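Local coordinates for MGS-M4 (Unidentified, PDB 4Q3M), which probably acts as an NAD(P)H-dependent aldo-keto reductase on a substrate not yet identified, at residues 181-186 with 223-228; 216-221 with 242-247. All coordinates share one frame; numbering follows the deposited sequence.

Contact 1: residues 181-186 with 223-228; sequences LEAYAP and REIVVI
Glu182 swings CG to the side opposite its backbone N (chi1 -172°) and runs extended from there, which carries the carboxylate past Val226 to Ile228 CD1. In Ile225 the ethyl branch stands beside the backbone N (chi1 -65°), which leaves CG2 directed at the backbone carbonyl of Leu181 and brings CD1 next to the leucine side chain. Glu182 OE2 meets Val226 CG1 at 3.6 Å and also borders CG2 and CD1 of Ile228, while OE1 accepts a hydrogen bond from Gln158 on the preceding strand. One oxygen of this buried carboxylate thus has aliphatic neighbours, and the other is satisfied by an amide. Leu181 and Ile225 lie alongside each other, pointing the same way, with Leu181 CD2 3.7 Å from Ile225 CD1. Beside them, Ala183 CB rests on Ile225 CG2 at 3.8 Å. Further along, the Pro186 ring crosses Val227 at about a right angle, its CB 3.6 Å from Val227 CG2.

The backbones form a parallel ladder. Its straightest rung runs from Ala183 N to Val226 O at 2.7 Å (176° at the hydrogen). Ile228 N reaches Ala183 O at 3.3 Å. The bond from Val226 N to Leu181 O, at 3.4 Å, is weak. Glu182 and Val226 share one face of the sheet with His41 against them; Ala183 and Val227 occupy the other. A sulfate, probably from the crystallisation liquor, lies about 3 Å from the Pro186 side chain. Strands 180-184 and 226-227 are the seventh and eighth of the parallel (beta/alpha)8 barrel, and Val227 goes on to bond through its backbone to Ile14, as expected where a TIM barrel closes.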
# COMPACT_ATOMS: atom_id res chain seq x y z
N LEU A 181 -3.38 -9.76 14.27
CA LEU A 181 -3.80 -9.31 12.95
C LEU A 181 -5.18 -9.85 12.62
O LEU A 181 -5.45 -11.04 12.79
CB LEU A 181 -2.79 -9.74 11.88
CG LEU A 181 -2.96 -9.09 10.51
CD1 LEU A 181 -1.63 -8.57 9.99
CD2 LEU A 181 -3.57 -10.07 9.52
N GLU A 182 -6.06 -8.97 12.16
CA GLU A 182 -7.41 -9.35 11.78
C GLU A 182 -7.62 -9.07 10.30
O GLU A 182 -7.24 -8.01 9.80
CB GLU A 182 -8.44 -8.61 12.63
CG GLU A 182 -9.87 -9.08 12.44
CD GLU A 182 -10.85 -8.34 13.32
OE1 GLU A 182 -10.52 -7.22 13.77
OE2 GLU A 182 -11.96 -8.87 13.56
N ALA A 183 -8.21 -10.03 9.60
CA ALA A 183 -8.37 -9.91 8.16
C ALA A 183 -9.79 -9.53 7.77
O ALA A 183 -10.74 -10.27 8.03
CB ALA A 183 -7.98 -11.22 7.48
N TYR A 184 -9.94 -8.36 7.14
CA TYR A 184 -11.21 -8.03 6.51
C TYR A 184 -11.04 -8.21 5.00
O TYR A 184 -9.92 -8.33 4.51
CB TYR A 184 -11.68 -6.60 6.87
CG TYR A 184 -10.99 -5.45 6.15
CD1 TYR A 184 -11.37 -5.08 4.86
CD2 TYR A 184 -10.01 -4.71 6.78
CE1 TYR A 184 -10.76 -4.02 4.21
CE2 TYR A 184 -9.39 -3.64 6.14
CZ TYR A 184 -9.77 -3.31 4.86
OH TYR A 184 -9.17 -2.25 4.21
N ALA A 185 -12.17 -8.22 4.29
CA ALA A 185 -12.21 -8.63 2.89
C ALA A 185 -11.47 -9.95 2.65
O ALA A 185 -10.61 -10.03 1.77
CB ALA A 185 -11.63 -7.53 2.00
N PRO A 186 -11.81 -11.00 3.42
CA PRO A 186 -11.08 -12.26 3.23
C PRO A 186 -11.48 -12.97 1.93
O PRO A 186 -10.75 -13.83 1.45
CB PRO A 186 -11.49 -13.09 4.44
CG PRO A 186 -12.85 -12.61 4.76
CD PRO A 186 -12.88 -11.14 4.43
N ARG A 223 -3.36 -19.70 9.74
CA ARG A 223 -2.31 -18.72 10.02
C ARG A 223 -2.57 -17.97 11.33
O ARG A 223 -1.92 -16.96 11.60
CB ARG A 223 -2.21 -17.71 8.87
CG ARG A 223 -1.73 -18.30 7.56
CD ARG A 223 -1.65 -17.21 6.49
NE ARG A 223 -0.71 -16.16 6.86
CZ ARG A 223 -0.67 -14.96 6.29
NH1 ARG A 223 -1.53 -14.65 5.32
NH2 ARG A 223 0.22 -14.06 6.68
N GLU A 224 -3.50 -18.48 12.12
CA GLU A 224 -3.89 -17.86 13.39
C GLU A 224 -4.30 -16.40 13.22
O GLU A 224 -3.97 -15.55 14.04
CB GLU A 224 -2.74 -17.97 14.41
CG GLU A 224 -2.40 -19.41 14.79
CD GLU A 224 -1.29 -19.49 15.82
OE1 GLU A 224 -0.52 -18.51 15.95
OE2 GLU A 224 -1.19 -20.53 16.50
N ILE A 225 -5.02 -16.13 12.14
CA ILE A 225 -5.51 -14.79 11.85
C ILE A 225 -7.03 -14.72 12.01
O ILE A 225 -7.76 -15.55 11.47
CB ILE A 225 -5.13 -14.34 10.42
CG1 ILE A 225 -3.61 -14.21 10.29
CG2 ILE A 225 -5.81 -13.02 10.07
CD1 ILE A 225 -3.16 -13.74 8.92
N VAL A 226 -7.50 -13.73 12.76
CA VAL A 226 -8.94 -13.51 12.92
C VAL A 226 -9.56 -13.09 11.59
O VAL A 226 -9.07 -12.17 10.94
CB VAL A 226 -9.23 -12.45 13.99
CG1 VAL A 226 -10.73 -12.23 14.12
CG2 VAL A 226 -8.63 -12.86 15.33
N VAL A 227 -10.62 -13.78 11.19
CA VAL A 227 -11.25 -13.54 9.90
C VAL A 227 -12.72 -13.14 10.05
O VAL A 227 -13.45 -13.71 10.85
CB VAL A 227 -11.13 -14.79 8.99
CG1 VAL A 227 -11.67 -16.02 9.70
CG2 VAL A 227 -11.84 -14.57 7.67
N ILE A 228 -13.14 -12.14 9.28
CA ILE A 228 -14.51 -11.64 9.34
C ILE A 228 -15.13 -11.45 7.96
O ILE A 228 -15.21 -10.33 7.46
CB ILE A 228 -14.58 -10.31 10.12
CG1 ILE A 228 -13.39 -9.43 9.76
CG2 ILE A 228 -14.61 -10.57 11.61
CD1 ILE A 228 -13.49 -8.02 10.30

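Contact 2: residues 216-221 with 242-247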
# COMPACT_ATOMS: atom_id res chain seq x y z
N ALA A 216 -10.41 -20.14 1.61
CA ALA A 216 -9.71 -18.89 1.89
C ALA A 216 -9.85 -18.51 3.35
O ALA A 216 -8.93 -17.95 3.96
CB ALA A 216 -10.24 -17.78 1.00
N ILE A 217 -11.01 -18.83 3.92
CA ILE A 217 -11.27 -18.57 5.33
C ILE A 217 -10.41 -19.47 6.21
O ILE A 217 -9.76 -19.00 7.14
CB ILE A 217 -12.76 -18.78 5.66
CG1 ILE A 217 -13.61 -17.77 4.89
CG2 ILE A 217 -13.00 -18.64 7.16
CD1 ILE A 217 -15.10 -18.03 4.99
N ARG A 218 -10.40 -20.77 5.90
CA ARG A 218 -9.62 -21.74 6.67
C ARG A 218 -8.13 -21.43 6.63
O ARG A 218 -7.43 -21.58 7.62
CB ARG A 218 -9.87 -23.16 6.14
CG ARG A 218 -9.12 -24.23 6.92
CD ARG A 218 -9.52 -24.22 8.39
NE ARG A 218 -8.60 -24.99 9.22
CZ ARG A 218 -8.73 -25.14 10.54
NH1 ARG A 218 -9.74 -24.57 11.18
NH2 ARG A 218 -7.84 -25.85 11.21
N TRP A 219 -7.66 -21.00 5.46
CA TRP A 219 -6.26 -20.65 5.28
C TRP A 219 -5.84 -19.55 6.25
O TRP A 219 -4.73 -19.59 6.80
CB TRP A 219 -6.01 -20.22 3.83
CG TRP A 219 -4.70 -19.55 3.60
CD1 TRP A 219 -3.47 -20.13 3.59
CD2 TRP A 219 -4.49 -18.16 3.34
NE1 TRP A 219 -2.50 -19.19 3.34
CE2 TRP A 219 -3.10 -17.97 3.18
CE3 TRP A 219 -5.34 -17.05 3.22
CZ2 TRP A 219 -2.55 -16.72 2.91
CZ3 TRP A 219 -4.78 -15.82 2.95
CH2 TRP A 219 -3.40 -15.66 2.80
N LEU A 220 -6.72 -18.59 6.47
CA LEU A 220 -6.49 -17.54 7.45
C LEU A 220 -6.53 -18.10 8.87
O LEU A 220 -5.74 -17.70 9.73
CB LEU A 220 -7.51 -16.41 7.30
CG LEU A 220 -7.36 -15.55 6.04
CD1 LEU A 220 -8.56 -14.63 5.88
CD2 LEU A 220 -6.08 -14.74 6.10
N ILE A 221 -7.45 -19.03 9.10
CA ILE A 221 -7.55 -19.72 10.38
C ILE A 221 -6.26 -20.45 10.71
O ILE A 221 -5.77 -20.40 11.84
CB ILE A 221 -8.71 -20.74 10.40
CG1 ILE A 221 -10.04 -20.06 10.06
CG2 ILE A 221 -8.79 -21.44 11.74
CD1 ILE A 221 -10.49 -19.07 11.10
N ASP A 242 -18.92 -22.98 8.39
CA ASP A 242 -18.55 -24.40 8.34
C ASP A 242 -17.10 -24.54 7.92
O ASP A 242 -16.79 -24.88 6.78
CB ASP A 242 -19.47 -25.16 7.38
CG ASP A 242 -19.29 -26.66 7.47
OD1 ASP A 242 -18.83 -27.14 8.53
OD2 ASP A 242 -19.61 -27.36 6.49
N VAL A 243 -16.20 -24.27 8.86
CA VAL A 243 -14.78 -24.18 8.56
C VAL A 243 -13.95 -24.80 9.69
O VAL A 243 -12.73 -24.67 9.75
CB VAL A 243 -14.37 -22.70 8.32
CG1 VAL A 243 -14.25 -21.94 9.63
CG2 VAL A 243 -13.08 -22.61 7.51
N PHE A 244 -14.63 -25.51 10.59
CA PHE A 244 -13.97 -26.12 11.73
C PHE A 244 -14.14 -27.64 11.74
O PHE A 244 -14.06 -28.27 12.80
CB PHE A 244 -14.51 -25.53 13.04
CG PHE A 244 -14.44 -24.04 13.10
CD1 PHE A 244 -13.24 -23.40 13.37
CD2 PHE A 244 -15.57 -23.27 12.89
CE1 PHE A 244 -13.17 -22.02 13.43
CE2 PHE A 244 -15.51 -21.89 12.94
CZ PHE A 244 -14.31 -21.27 13.21
N ASP A 245 -14.38 -28.22 10.57
CA ASP A 245 -14.54 -29.66 10.46
C ASP A 245 -13.48 -30.27 9.54
O ASP A 245 -13.56 -31.44 9.17
CB ASP A 245 -15.94 -30.01 9.95
CG ASP A 245 -16.23 -29.41 8.59
OD1 ASP A 245 -15.59 -28.40 8.24
OD2 ASP A 245 -17.11 -29.95 7.88
N PHE A 246 -12.48 -29.46 9.19
CA PHE A 246 -11.38 -29.94 8.35
C PHE A 246 -10.13 -29.10 8.57
O PHE A 246 -10.16 -28.09 9.28
CB PHE A 246 -11.78 -29.92 6.88
CG PHE A 246 -11.67 -28.57 6.23
CD1 PHE A 246 -10.70 -28.34 5.27
CD2 PHE A 246 -12.53 -27.54 6.57
CE1 PHE A 246 -10.59 -27.10 4.66
CE2 PHE A 246 -12.42 -26.30 5.97
CZ PHE A 246 -11.45 -26.08 5.01
N THR A 247 -9.03 -29.52 7.96
CA THR A 247 -7.75 -28.85 8.13
C THR A 247 -7.00 -28.74 6.80
O THR A 247 -7.35 -29.40 5.83
CB THR A 247 -6.86 -29.59 9.14
OG1 THR A 247 -5.59 -28.94 9.25
CG2 THR A 247 -6.64 -31.03 8.71
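The apolar part of this contact centres on the stem of Arg218, with Val243 and Phe246 both against it. The aliphatic portion of the arginine runs past the phenyl ring in the opposite direction, with CD over one ring face and CB 3.5 Å from Phe246 CZ. Val243 comes in beside it, its CG2 3.5 Å from Arg218 CB, and the same methyl lies 4.0 Å from Ile217 CG2, the isoleucine and valine side chains crossing at a slant.

Polar interactions gather at the end of the arginine, where a bend at chi2 (59°) turns the chain among the carbonyls of the loop. NH1 gives a weak hydrogen bond to Val243 O at 3.3 Å. Phe246 O sits 3.4 Å above the guanidinium plane, over its centre, and is not hydrogen-bonded to NE. The stronger partner is Glu222, one turn further along the helix, which makes a salt bridge to Arg218 NE and whose OE2 also pairs with Thr247 OG1. Cutting Arg218 back to alanine is likely to uncover part of the Phe246 face, and to leave Val243 O without this donor and Glu222 without this salt bridge.

At the edge of the guanidinium lies Phe244 CD1, so aromatic carbon and backbone oxygen both border the cation. The chemistry implies a loop held to the helix chiefly by apolar contact along the arginine stem, with Glu222 linking the charged end to the loop through Thr247.

In the fold
From the N terminus the chain passes through 181-186, then 216-221, 223-228 and 242-247, so the two contacts cross instead of nesting. Contact 1 closes a loop of 36 intervening residues, largely helical, and completes a beta-alpha-beta crossover between neighbouring barrel strands. Contact 2 closes a shorter loop of 20 residues, bringing the segment after helix 234-241 back over the outside of helix 212-222. That helix is the common element: its Schellman end delivers the chain into strand 226-227, while Leu220 and Ile221 pack on Val227 and Leu220 also meets Pro186. Barrel wall, helix and outer loop are thereby layered from inside to outside.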